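Local structure of hypothetical Thioesterase Protein SP_1851 (Streptococcus pneumoniae serotype 4, 4XY5) at residues A[67-81]-A[114-128]. The protein is probably a thioesterase of the PaaI type, with the hotdog fold, hydrolysing the thioester bonds of acyl-CoA-like substrates. The protein carries 1 engineered substitution. Residues are numbered along the deposited sequence; the frame is centred on the assembly and turned at random.
Sequences LDGVTLQSSINYLKA and RNVCKATFTMFVTGQ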
ATOM      1  N   LEU A  67     -24.305  -3.964  -2.487  1.00 24.23           N
ATOM      2  CA  LEU A  67     -23.683  -4.024  -1.174  1.00 24.64           C
ATOM      3  C   LEU A  67     -23.483  -2.637  -0.579  1.00 25.26           C
ATOM      4  O   LEU A  67     -23.466  -1.636  -1.297  1.00 23.73           O
ATOM      5  CB  LEU A  67     -22.327  -4.732  -1.251  1.00 26.46           C
ATOM      6  CG  LEU A  67     -22.283  -6.133  -1.858  1.00 25.21           C
ATOM      7  CD1 LEU A  67     -20.845  -6.591  -1.976  1.00 26.81           C
ATOM      8  CD2 LEU A  67     -23.099  -7.099  -1.016  1.00 26.52           C
ATOM      9  N   ASP A  68     -23.341  -2.597   0.739  1.00 24.55           N
ATOM     10  CA  ASP A  68     -22.856  -1.414   1.432  1.00 31.03           C
ATOM     11  C   ASP A  68     -21.464  -1.731   1.934  1.00 30.12           C
ATOM     12  O   ASP A  68     -21.157  -2.889   2.228  1.00 29.36           O
ATOM     13  CB  ASP A  68     -23.761  -1.024   2.598  1.00 29.24           C
ATOM     14  CG  ASP A  68     -25.120  -0.554   2.147  1.00 31.15           C
ATOM     15  OD1 ASP A  68     -25.186   0.380   1.314  1.00 33.62           O
ATOM     16  OD2 ASP A  68     -26.120  -1.130   2.620  1.00 38.70           O
ATOM     17  N   GLY A  69     -20.615  -0.716   2.034  1.00 28.02           N
ATOM     18  CA  GLY A  69     -19.269  -0.958   2.504  1.00 29.08           C
ATOM     19  C   GLY A  69     -18.469   0.265   2.889  1.00 32.50           C
ATOM     20  O   GLY A  69     -18.859   1.402   2.623  1.00 25.63           O
ATOM     21  N   VAL A  70     -17.322   0.002   3.513  1.00 32.78           N
ATOM     22  CA  VAL A  70     -16.406   1.035   3.962  1.00 29.50           C
ATOM     23  C   VAL A  70     -14.987   0.612   3.580  1.00 26.69           C
ATOM     24  O   VAL A  70     -14.675  -0.577   3.573  1.00 27.34           O
ATOM     25  CB  VAL A  70     -16.522   1.262   5.492  1.00 31.42           C
ATOM     26  CG1 VAL A  70     -16.232  -0.026   6.244  1.00 34.86           C
ATOM     27  CG2 VAL A  70     -15.607   2.384   5.957  1.00 36.27           C
ATOM     28  N   THR A  71     -14.148   1.577   3.224  1.00 26.11           N
ATOM     29  CA  THR A  71     -12.752   1.289   2.895  1.00 23.83           C
ATOM     30  C   THR A  71     -11.949   0.981   4.155  1.00 20.63           C
ATOM     31  O   THR A  71     -12.019   1.721   5.137  1.00 22.17           O
ATOM     32  CB  THR A  71     -12.106   2.468   2.141  1.00 21.21           C
ATOM     33  OG1 THR A  71     -12.965   2.871   1.067  1.00 25.72           O
ATOM     34  CG2 THR A  71     -10.752   2.066   1.565  1.00 17.41           C
ATOM     35  N   LEU A  72     -11.200  -0.124   4.123  1.00 18.29           N
ATOM     36  CA  LEU A  72     -10.286  -0.503   5.196  1.00 17.26           C
ATOM     37  C   LEU A  72      -8.888   0.018   4.924  1.00 14.72           C
ATOM     38  O   LEU A  72      -8.163   0.432   5.829  1.00 11.65           O
ATOM     39  CB  LEU A  72     -10.199  -2.028   5.344  1.00 20.01           C
ATOM     40  CG  LEU A  72     -11.254  -2.806   6.111  1.00 27.28           C
ATOM     41  CD1 LEU A  72     -10.869  -4.281   6.093  1.00 24.68           C
ATOM     42  CD2 LEU A  72     -11.338  -2.286   7.526  1.00 29.55           C
ATOM     43  N   GLN A  73      -8.508  -0.054   3.659  1.00 10.52           N
ATOM     44  CA  GLN A  73      -7.148   0.232   3.267  1.00 10.35           C
ATOM     45  C   GLN A  73      -7.102   0.578   1.803  1.00  8.99           C
ATOM     46  O   GLN A  73      -7.827   0.012   1.004  1.00  9.32           O
ATOM     47  CB  GLN A  73      -6.255  -0.990   3.561  1.00 14.58           C
ATOM     48  CG  GLN A  73      -4.776  -0.715   3.492  1.00 14.58           C
ATOM     49  CD  GLN A  73      -4.234  -0.708   2.084  1.00 13.68           C
ATOM     50  OE1 GLN A  73      -4.819  -1.290   1.168  1.00 14.17           O
ATOM     51  NE2 GLN A  73      -3.085  -0.064   1.909  1.00 14.29           N
ATOM     52  N   SER A  74      -6.236   1.507   1.431  1.00  9.68           N
ATOM     53  CA  SER A  74      -6.070   1.755   0.013  1.00 10.87           C
ATOM     54  C   SER A  74      -4.626   2.065  -0.319  1.00  9.96           C
ATOM     55  O   SER A  74      -3.919   2.664   0.487  1.00  9.87           O
ATOM     56  CB  SER A  74      -6.956   2.910  -0.443  1.00 10.88           C
ATOM     57  OG  SER A  74      -6.790   3.095  -1.835  1.00 13.23           O
ATOM     58  N   SER A  75      -4.197   1.635  -1.497  1.00  9.16           N
ATOM     59  CA  SER A  75      -2.871   1.989  -2.008  1.00  9.98           C
ATOM     60  C   SER A  75      -2.991   2.639  -3.385  1.00 10.28           C
ATOM     61  O   SER A  75      -3.775   2.196  -4.211  1.00 13.97           O
ATOM     62  CB  SER A  75      -1.984   0.747  -2.053  1.00 13.91           C
ATOM     63  OG  SER A  75      -1.740   0.326  -0.726  1.00 18.49           O
ATOM     64  N   ILE A  76      -2.253   3.719  -3.631  1.00  9.65           N
ATOM     65  CA  ILE A  76      -2.366   4.397  -4.920  1.00  8.79           C
ATOM     66  C   ILE A  76      -0.977   4.707  -5.456  1.00  9.65           C
ATOM     67  O   ILE A  76      -0.074   5.021  -4.684  1.00  8.67           O
ATOM     68  CB  ILE A  76      -3.209   5.713  -4.808  1.00  7.81           C
ATOM     69  CG1 ILE A  76      -3.273   6.446  -6.152  1.00  8.15           C
ATOM     70  CG2 ILE A  76      -2.633   6.614  -3.717  1.00  9.07           C
ATOM     71  CD1 ILE A  76      -4.400   7.533  -6.195  1.00  7.95           C
ATOM     72  N   ASN A  77      -0.814   4.551  -6.769  1.00 10.40           N
ATOM     73  CA  ASN A  77       0.413   4.914  -7.481  1.00  9.47           C
ATOM     74  C   ASN A  77       0.126   6.034  -8.449  1.00 10.64           C
ATOM     75  O   ASN A  77      -0.814   5.939  -9.242  1.00 10.29           O
ATOM     76  CB  ASN A  77       0.973   3.735  -8.273  1.00 13.95           C
ATOM     77  CG  ASN A  77       1.626   2.706  -7.393  1.00 16.47           C
ATOM     78  OD1 ASN A  77       0.959   1.834  -6.846  1.00 20.87           O
ATOM     79  ND2 ASN A  77       2.936   2.808  -7.243  1.00 20.36           N
ATOM     80  N   TYR A  78       0.946   7.076  -8.403  1.00 11.65           N
ATOM     81  CA  TYR A  78       0.800   8.210  -9.298  1.00 10.58           C
ATOM     82  C   TYR A  78       1.791   8.113 -10.456  1.00 12.75           C
ATOM     83  O   TYR A  78       3.001   8.008 -10.247  1.00 14.00           O
ATOM     84  CB  TYR A  78       0.984   9.506  -8.520  1.00 13.49           C
ATOM     85  CG  TYR A  78      -0.020   9.675  -7.393  1.00 12.33           C
ATOM     86  CD1 TYR A  78      -1.284  10.195  -7.636  1.00 14.06           C
ATOM     87  CD2 TYR A  78       0.300   9.306  -6.084  1.00 11.71           C
ATOM     88  CE1 TYR A  78      -2.203  10.356  -6.611  1.00 11.10           C
ATOM     89  CE2 TYR A  78      -0.625   9.472  -5.039  1.00 12.66           C
ATOM     90  CZ  TYR A  78      -1.870   9.995  -5.315  1.00 12.67           C
ATOM     91  OH  TYR A  78      -2.796  10.170  -4.285  1.00 11.31           O
ATOM     92  N   LEU A  79       1.263   8.151 -11.676  1.00 15.12           N
ATOM     93  CA  LEU A  79       2.040   7.807 -12.867  1.00 15.39           C
ATOM     94  C   LEU A  79       2.372   9.006 -13.744  1.00 18.62           C
ATOM     95  O   LEU A  79       3.460   9.110 -14.311  1.00 19.25           O
ATOM     96  CB  LEU A  79       1.273   6.781 -13.702  1.00 13.89           C
ATOM     97  CG  LEU A  79       0.804   5.555 -12.912  1.00 21.04           C
ATOM     98  CD1 LEU A  79       0.173   4.556 -13.842  1.00 23.16           C
ATOM     99  CD2 LEU A  79       1.970   4.943 -12.187  1.00 17.02           C
ATOM    100  N   LYS A  80       1.408   9.898 -13.874  1.00 18.96           N
ATOM    101  CA  LYS A  80       1.520  11.021 -14.794  1.00 19.67           C
ATOM    102  C   LYS A  80       0.627  12.113 -14.266  1.00 21.61           C
ATOM    103  O   LYS A  80      -0.447  11.830 -13.739  1.00 19.35           O
ATOM    104  CB  LYS A  80       1.115  10.608 -16.214  1.00 20.32           C
ATOM    105  CG  LYS A  80       0.947  11.762 -17.213  1.00 21.70           C
ATOM    106  CD  LYS A  80       0.726  11.223 -18.630  1.00 28.52           C
ATOM    107  CE  LYS A  80       0.333  12.319 -19.616  1.00 36.07           C
ATOM    108  NZ  LYS A  80       1.330  13.426 -19.661  1.00 41.06           N
ATOM    109  N   ALA A  81       1.078  13.357 -14.372  1.00 17.14           N
ATOM    110  CA  ALA A  81       0.315  14.474 -13.825  1.00 17.33           C
ATOM    111  C   ALA A  81      -1.023  14.661 -14.528  1.00 17.57           C
ATOM    112  O   ALA A  81      -1.122  14.506 -15.742  1.00 22.03           O
ATOM    113  CB  ALA A  81       1.127  15.758 -13.914  1.00 21.50           C
ATOM    114  N   ARG A 114      -3.691   8.422 -21.790  1.00 24.63           N
ATOM    115  CA  ARG A 114      -2.499   8.243 -20.973  1.00 23.72           C
ATOM    116  C   ARG A 114      -2.872   7.874 -19.538  1.00 21.66           C
ATOM    117  O   ARG A 114      -3.814   8.424 -18.983  1.00 19.60           O
ATOM    118  CB  ARG A 114      -1.639   9.508 -20.974  1.00 30.27           C
ATOM    119  CG  ARG A 114      -1.225  10.003 -22.353  1.00 31.17           C
ATOM    120  CD  ARG A 114      -0.646   8.881 -23.195  1.00 35.23           C
ATOM    121  NE  ARG A 114       0.501   8.234 -22.562  1.00 41.52           N
ATOM    122  CZ  ARG A 114       1.732   8.737 -22.535  1.00 47.71           C
ATOM    123  NH1 ARG A 114       1.987   9.909 -23.100  1.00 51.87           N
ATOM    124  NH2 ARG A 114       2.709   8.066 -21.939  1.00 47.95           N
ATOM    125  N   ASN A 115      -2.123   6.952 -18.938  1.00 21.88           N
ATOM    126  CA  ASN A 115      -2.360   6.551 -17.549  1.00 20.34           C
ATOM    127  C   ASN A 115      -1.964   7.626 -16.542  1.00 17.34           C
ATOM    128  O   ASN A 115      -0.812   8.042 -16.506  1.00 21.14           O
ATOM    129  CB  ASN A 115      -1.594   5.259 -17.234  1.00 21.82           C
ATOM    130  CG  ASN A 115      -2.159   4.058 -17.955  1.00 25.47           C
ATOM    131  OD1 ASN A 115      -3.347   4.004 -18.266  1.00 27.89           O
ATOM    132  ND2 ASN A 115      -1.304   3.084 -18.228  1.00 36.40           N
ATOM    133  N   VAL A 116      -2.910   8.060 -15.707  1.00 14.98           N
ATOM    134  CA  VAL A 116      -2.622   9.079 -14.696  1.00 13.84           C
ATOM    135  C   VAL A 116      -2.299   8.474 -13.315  1.00 15.05           C
ATOM    136  O   VAL A 116      -1.280   8.819 -12.693  1.00 16.62           O
ATOM    137  CB  VAL A 116      -3.805  10.060 -14.581  1.00 14.45           C
ATOM    138  CG1 VAL A 116      -3.554  11.096 -13.490  1.00 14.78           C
ATOM    139  CG2 VAL A 116      -4.014  10.753 -15.914  1.00 15.61           C
ATOM    140  N   CYS A 117      -3.150   7.576 -12.830  1.00 12.77           N
ATOM    141  CA  CYS A 117      -2.875   6.921 -11.548  1.00 10.94           C
ATOM    142  C   CYS A 117      -3.669   5.617 -11.456  1.00 13.72           C
ATOM    143  O   CYS A 117      -4.604   5.412 -12.223  1.00 13.87           O
ATOM    144  CB  CYS A 117      -3.201   7.852 -10.373  1.00 11.79           C
ATOM    145  SG  CYS A 117      -4.959   8.272 -10.216  1.00 13.15           S
ATOM    146  N   LYS A 118      -3.258   4.730 -10.546  1.00 12.17           N
ATOM    147  CA  LYS A 118      -3.887   3.422 -10.361  1.00 12.07           C
ATOM    148  C   LYS A 118      -3.992   3.176  -8.869  1.00 12.13           C
ATOM    149  O   LYS A 118      -3.051   3.450  -8.136  1.00 13.55           O
ATOM    150  CB  LYS A 118      -3.070   2.296 -11.020  1.00 17.14           C
ATOM    151  CG  LYS A 118      -2.552   2.601 -12.413  1.00 25.30           C
ATOM    152  CD  LYS A 118      -3.687   2.805 -13.386  1.00 28.69           C
ATOM    153  CE  LYS A 118      -3.210   3.524 -14.632  1.00 28.01           C
ATOM    154  NZ  LYS A 118      -4.328   4.115 -15.391  1.00 26.63           N
ATOM    155  N   ALA A 119      -5.126   2.667  -8.398  1.00 10.05           N
ATOM    156  CA  ALA A 119      -5.267   2.445  -6.965  1.00 11.27           C
ATOM    157  C   ALA A 119      -5.965   1.133  -6.701  1.00 12.69           C
ATOM    158  O   ALA A 119      -6.683   0.637  -7.554  1.00 13.48           O
ATOM    159  CB  ALA A 119      -6.036   3.592  -6.315  1.00  9.75           C
ATOM    160  N   THR A 120      -5.740   0.565  -5.521  1.00  9.89           N
ATOM    161  CA  THR A 120      -6.427  -0.653  -5.139  1.00 10.09           C
ATOM    162  C   THR A 120      -7.041  -0.421  -3.779  1.00 12.60           C
ATOM    163  O   THR A 120      -6.371   0.059  -2.860  1.00 13.42           O
ATOM    164  CB  THR A 120      -5.466  -1.860  -5.113  1.00 13.96           C
ATOM    165  OG1 THR A 120      -4.998  -2.097  -6.443  1.00 14.15           O
ATOM    166  CG2 THR A 120      -6.165  -3.106  -4.602  1.00 14.02           C
ATOM    167  N   PHE A 121      -8.329  -0.728  -3.670  1.00 10.70           N
ATOM    168  CA  PHE A 121      -9.081  -0.523  -2.445  1.00  9.50           C
ATOM    169  C   PHE A 121      -9.517  -1.825  -1.805  1.00 12.88           C
ATOM    170  O   PHE A 121     -10.062  -2.685  -2.482  1.00 13.54           O
ATOM    171  CB  PHE A 121     -10.318   0.319  -2.745  1.00 11.27           C
ATOM    172  CG  PHE A 121     -10.000   1.729  -3.058  1.00 11.66           C
ATOM    173  CD1 PHE A 121     -10.094   2.701  -2.076  1.00 13.67           C
ATOM    174  CD2 PHE A 121      -9.595   2.092  -4.328  1.00 14.66           C
ATOM    175  CE1 PHE A 121      -9.795   4.021  -2.365  1.00 10.94           C
ATOM    176  CE2 PHE A 121      -9.297   3.412  -4.610  1.00 11.85           C
ATOM    177  CZ  PHE A 121      -9.391   4.359  -3.625  1.00 10.47           C
ATOM    178  N   THR A 122      -9.272  -1.949  -0.500  1.00 13.59           N
ATOM    179  CA  THR A 122      -9.750  -3.075   0.279  1.00 12.06           C
ATOM    180  C   THR A 122     -10.943  -2.609   1.086  1.00 16.21           C
ATOM    181  O   THR A 122     -10.795  -1.867   2.055  1.00 14.68           O
ATOM    182  CB  THR A 122      -8.657  -3.635   1.213  1.00 15.33           C
ATOM    183  OG1 THR A 122      -7.531  -4.024   0.423  1.00 15.72           O
ATOM    184  CG2 THR A 122      -9.169  -4.852   1.956  1.00 21.82           C
ATOM    185  N   MET A 123     -12.126  -3.035   0.664  1.00 21.56           N
ATOM    186  CA  MET A 123     -13.366  -2.582   1.277  1.00 21.70           C
ATOM    187  C   MET A 123     -13.934  -3.655   2.197  1.00 22.45           C
ATOM    188  O   MET A 123     -13.856  -4.839   1.898  1.00 25.03           O
ATOM    189  CB  MET A 123     -14.398  -2.215   0.205  1.00 20.31           C
ATOM    190  CG  MET A 123     -13.845  -1.468  -1.011  1.00 25.30           C
ATOM    191  SD  MET A 123     -13.548   0.307  -0.786  1.00 27.50           S
ATOM    192  CE  MET A 123     -15.222   0.943  -0.584  1.00 22.37           C
ATOM    193  N   PHE A 124     -14.502  -3.222   3.314  1.00 31.01           N
ATOM    194  CA  PHE A 124     -15.176  -4.117   4.245  1.00 31.77           C
ATOM    195  C   PHE A 124     -16.678  -4.060   3.975  1.00 32.23           C
ATOM    196  O   PHE A 124     -17.286  -2.995   4.059  1.00 31.20           O
ATOM    197  CB  PHE A 124     -14.857  -3.720   5.688  1.00 34.62           C
ATOM    198  CG  PHE A 124     -15.441  -4.643   6.724  1.00 38.32           C
ATOM    199  CD1 PHE A 124     -14.876  -5.884   6.960  1.00 42.66           C
ATOM    200  CD2 PHE A 124     -16.543  -4.260   7.471  1.00 41.00           C
ATOM    201  CE1 PHE A 124     -15.407  -6.733   7.917  1.00 46.61           C
ATOM    202  CE2 PHE A 124     -17.077  -5.102   8.428  1.00 42.82           C
ATOM    203  CZ  PHE A 124     -16.512  -6.338   8.652  1.00 41.66           C
ATOM    204  N   VAL A 125     -17.260  -5.200   3.609  1.00 35.46           N
ATOM    205  CA  VAL A 125     -18.689  -5.274   3.331  1.00 36.39           C
ATOM    206  C   VAL A 125     -19.465  -5.205   4.640  1.00 37.30           C
ATOM    207  O   VAL A 125     -19.296  -6.054   5.515  1.00 38.70           O
ATOM    208  CB  VAL A 125     -19.063  -6.568   2.574  1.00 41.71           C
ATOM    209  CG1 VAL A 125     -20.525  -6.524   2.138  1.00 38.91           C
ATOM    210  CG2 VAL A 125     -18.148  -6.775   1.371  1.00 32.16           C
ATOM    211  N   THR A 126     -20.306  -4.188   4.782  1.00 39.11           N
ATOM    212  CA  THR A 126     -21.045  -3.992   6.023  1.00 38.51           C
ATOM    213  C   THR A 126     -22.440  -4.618   5.960  1.00 43.10           C
ATOM    214  O   THR A 126     -22.968  -5.083   6.974  1.00 45.49           O
ATOM    215  CB  THR A 126     -21.164  -2.500   6.364  1.00 35.39           C
ATOM    216  OG1 THR A 126     -21.795  -1.809   5.279  1.00 39.65           O
ATOM    217  CG2 THR A 126     -19.784  -1.896   6.587  1.00 34.09           C
ATOM    218  N   GLY A 127     -23.027  -4.643   4.768  1.00 39.97           N
ATOM    219  CA  GLY A 127     -24.351  -5.214   4.590  1.00 41.56           C
ATOM    220  C   GLY A 127     -24.709  -5.428   3.134  1.00 42.83           C
ATOM    221  O   GLY A 127     -23.920  -5.109   2.243  1.00 34.11           O
ATOM    222  N   GLN A 128     -25.905  -5.967   2.897  1.00 39.86           N
ATOM    223  CA  GLN A 128     -26.377  -6.256   1.545  1.00 40.76           C
ATOM    224  C   GLN A 128     -27.187  -5.103   0.949  1.00 38.71           C
ATOM    225  O   GLN A 128     -27.782  -4.303   1.670  1.00 41.66           O
ATOM    226  CB  GLN A 128     -27.218  -7.537   1.539  1.00 43.00           C
ATOM    227  CG  GLN A 128     -26.443  -8.794   1.180  1.00 42.96           C
ATOM    228  CD  GLN A 128     -25.547  -9.285   2.302  1.00 47.78           C
ATOM    229  OE1 GLN A 128     -25.636  -8.824   3.443  1.00 52.49           O
ATOM    230  NE2 GLN A 128     -24.670 -10.227   1.979  1.00 48.72           N
TER
HETATM  231  O   HOH W   1      -5.789  -2.143  -0.886  1.00 19.07           O
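Ser74 sets its hydroxyl over one face of the Phe121 ring, OG lying 3.1 Å above the ring plane and displaced toward the rim. With OG anti to the backbone N (chi1 -179°), the same atom donates to Thr120 O at 3.2 Å, from well above the carbonyl plane. Ser75 N meets that oxygen in the carbonyl plane, so two donors of the chain grip it. Thr71 works on the same face of the sheet: its CG2 touches the Phe121 edge at CD1 (3.8 Å), in the ring plane, while its OG1 lies 3.2 Å from Met123 SD. Farther along, Ile76 CB rests on Ala119 CB at 3.8 Å.

Strands 68-78 and 115-127 pair antiparallel, with one of two register shifts at Leu72 and Gln73, which both face Thr122 in a classic beta bulge. Thr122 O takes a fairly straight bond from Leu72 N (2.7 Å, N-H...O 160°) and a weak one from Gln73 N, while Leu72 CG packs obliquely on Phe124 CB (3.7 Å). On the reverse face, Gln73 NE2 donates in its amide plane to Ser75 OG (3.0 Å), fixing the amide's rotation. The chemistry thus differs between faces: Ser74, Phe121 and Met123 pack against helix 47-64 of the hotdog fold, whereas opposite them Ser75 OG also bonds Ser75 of a second subunit, whose strand continues the sheet, and Thr120 OG1 is held within the chain by Asp105.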